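Local coordinates for SNF1-like protein kinase ssp2 (Schizosaccharomyces pombe, PDB 2QRD) that probably phosphorylates proteins as the catalytic alpha subunit of a heterotrimeric AMPK/SNF1-type energy-sensing kinase, represented here by its C-terminal region, at residues Thr74-Glu79 / Asn97-Ile102. Sequence-based numbering, arbitrary orientation.
Sequences TYAYIE and NGYKDI
An antiparallel beta hairpin of the KA1-like C-terminal domain joins Thr74-Glu79 to Asn97-Ile102, with a beta bulge in the second strand. Tyr75 and Lys100 form a hydrogen-bonded pair, Tyr75 N to Lys100 O and Lys100 N to Tyr75 O both 2.9 Å; the first bond is bent, its donor above the Lys100 carbonyl plane, while the return bond lies in the plane of the Tyr75 carbonyl. Opposite Tyr77 the pattern shifts: its N reaches Gly98 O (2.9 Å) almost straight, at 171°, but its O takes Asn97 N (2.7 Å) instead of Gly98 N. Two residues thus face one, and Gly98 has a positive phi of 104°.

On one face, Ala76 CB meets the edge of the Tyr99 ring in its plane, 3.8 Å from CD1; Tyr99 OH is held by Ser119 O and Phe123 N. On the other, Tyr77 CG stands anti to its carbonyl carbon (chi1 -57°), which brings the ring alongside the second strand, its edge at Gly98 O and CE2 3.7 Å from Lys100 CB. Tyr7 of the SPCC1919.03c chain also packs on Tyr77. Beyond the bulge, Glu79 OE1 forms a salt bridge with Lys95 NZ, while the same OE1 lies 3.4 Å from Asn97 OD1, two acceptors that make no bond.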
loop_
_atom_site.group_PDB
_atom_site.type_symbol
_atom_site.label_atom_id
_atom_site.label_comp_id
_atom_site.label_asym_id
_atom_site.label_seq_id
_atom_site.Cartn_x
_atom_site.Cartn_y
_atom_site.Cartn_z
ATOM N N THR A 74 -9.531 5.571 26.403
ATOM C CA THR A 74 -8.812 4.470 25.800
ATOM C C THR A 74 -7.381 4.898 25.571
ATOM O O THR A 74 -7.093 6.063 25.295
ATOM C CB THR A 74 -9.506 3.961 24.540
ATOM O OG1 THR A 74 -8.566 3.282 23.697
ATOM C CG2 THR A 74 -10.091 5.082 23.814
ATOM N N TYR A 75 -6.495 3.927 25.738
ATOM C CA TYR A 75 -5.111 4.178 26.038
ATOM C C TYR A 75 -4.249 3.229 25.247
ATOM O O TYR A 75 -4.661 2.120 24.941
ATOM C CB TYR A 75 -4.853 3.928 27.531
ATOM C CG TYR A 75 -5.444 4.937 28.500
ATOM C CD1 TYR A 75 -6.581 4.626 29.246
ATOM C CD2 TYR A 75 -4.854 6.187 28.700
ATOM C CE1 TYR A 75 -7.133 5.529 30.150
ATOM C CE2 TYR A 75 -5.394 7.100 29.613
ATOM C CZ TYR A 75 -6.530 6.762 30.327
ATOM O OH TYR A 75 -7.073 7.641 31.238
ATOM N N ALA A 76 -3.037 3.680 24.944
ATOM C CA ALA A 76 -2.052 2.919 24.221
ATOM C C ALA A 76 -0.846 2.781 25.142
ATOM O O ALA A 76 -0.403 3.752 25.728
ATOM C CB ALA A 76 -1.688 3.646 22.972
ATOM N N TYR A 77 -0.334 1.561 25.278
ATOM C CA TYR A 77 0.828 1.284 26.125
ATOM C C TYR A 77 2.101 0.985 25.304
ATOM O O TYR A 77 2.148 0.068 24.472
ATOM C CB TYR A 77 0.487 0.159 27.075
ATOM C CG TYR A 77 -0.733 0.469 27.911
ATOM C CD1 TYR A 77 -0.592 0.995 29.182
ATOM C CD2 TYR A 77 -2.050 0.225 27.429
ATOM C CE1 TYR A 77 -1.706 1.288 29.967
ATOM C CE2 TYR A 77 -3.176 0.521 28.212
ATOM C CZ TYR A 77 -2.984 1.063 29.485
ATOM O OH TYR A 77 -4.037 1.359 30.328
ATOM N N ILE A 78 3.120 1.799 25.535
ATOM C CA ILE A 78 4.349 1.756 24.759
ATOM C C ILE A 78 5.520 1.625 25.765
ATOM O O ILE A 78 5.660 2.424 26.701
ATOM C CB ILE A 78 4.467 3.033 23.840
ATOM C CG1 ILE A 78 3.313 3.097 22.827
ATOM C CG2 ILE A 78 5.834 3.113 23.116
ATOM C CD1 ILE A 78 3.189 4.402 22.021
ATOM N N GLU A 79 6.336 0.603 25.599
ATOM C CA GLU A 79 7.528 0.452 26.431
ATOM C C GLU A 79 8.792 0.828 25.656
ATOM O O GLU A 79 9.001 0.393 24.524
ATOM C CB GLU A 79 7.615 -0.972 26.934
ATOM C CG GLU A 79 8.825 -1.257 27.780
ATOM C CD GLU A 79 8.979 -2.741 28.085
ATOM O OE1 GLU A 79 7.938 -3.454 28.143
ATOM O OE2 GLU A 79 10.142 -3.193 28.262
ATOM N N ASN A 97 2.632 -2.430 23.668
ATOM C CA ASN A 97 2.007 -3.340 24.630
ATOM C C ASN A 97 0.481 -3.348 24.540
ATOM O O ASN A 97 -0.199 -3.867 25.419
ATOM C CB ASN A 97 2.501 -3.049 26.062
ATOM C CG ASN A 97 3.906 -3.617 26.333
ATOM O OD1 ASN A 97 4.742 -2.998 26.987
ATOM N ND2 ASN A 97 4.150 -4.812 25.829
ATOM N N GLY A 98 -0.071 -2.772 23.478
ATOM C CA GLY A 98 -1.523 -2.830 23.294
ATOM C C GLY A 98 -2.355 -1.580 23.590
ATOM O O GLY A 98 -1.825 -0.516 23.956
ATOM N N TYR A 99 -3.670 -1.740 23.421
ATOM C CA TYR A 99 -4.656 -0.689 23.626
ATOM C C TYR A 99 -5.726 -1.205 24.542
ATOM O O TYR A 99 -6.133 -2.373 24.454
ATOM C CB TYR A 99 -5.302 -0.263 22.308
ATOM C CG TYR A 99 -4.331 -0.199 21.140
ATOM C CD1 TYR A 99 -3.366 0.811 21.055
ATOM C CD2 TYR A 99 -4.390 -1.151 20.119
ATOM C CE1 TYR A 99 -2.461 0.833 19.984
ATOM C CE2 TYR A 99 -3.517 -1.131 19.062
ATOM C CZ TYR A 99 -2.555 -0.146 18.998
ATOM O OH TYR A 99 -1.715 -0.151 17.936
ATOM N N LYS A 100 -6.211 -0.319 25.415
ATOM C CA LYS A 100 -7.191 -0.693 26.430
ATOM C C LYS A 100 -8.114 0.483 26.687
ATOM O O LYS A 100 -7.657 1.581 26.961
ATOM C CB LYS A 100 -6.473 -1.114 27.720
ATOM C CG LYS A 100 -7.221 -2.107 28.566
ATOM C CD LYS A 100 -6.703 -2.172 30.036
ATOM C CE LYS A 100 -7.096 -0.930 30.918
ATOM N NZ LYS A 100 -7.712 -1.342 32.235
ATOM N N ASP A 101 -9.409 0.253 26.544
ATOM C CA ASP A 101 -10.420 1.185 27.011
ATOM C C ASP A 101 -10.735 0.897 28.483
ATOM O O ASP A 101 -10.653 -0.243 28.914
ATOM C CB ASP A 101 -11.698 1.061 26.171
ATOM C CG ASP A 101 -12.765 2.072 26.572
ATOM O OD1 ASP A 101 -12.640 3.258 26.224
ATOM O OD2 ASP A 101 -13.733 1.688 27.255
ATOM N N ILE A 102 -11.082 1.942 29.238
ATOM C CA ILE A 102 -11.536 1.862 30.638
ATOM C C ILE A 102 -12.634 0.800 30.834
ATOM O O ILE A 102 -12.725 0.164 31.895
ATOM C CB ILE A 102 -12.011 3.282 31.127
ATOM C CG1 ILE A 102 -12.052 3.384 32.647
ATOM C CG2 ILE A 102 -13.387 3.684 30.556
ATOM C CD1 ILE A 102 -12.742 4.649 33.163
#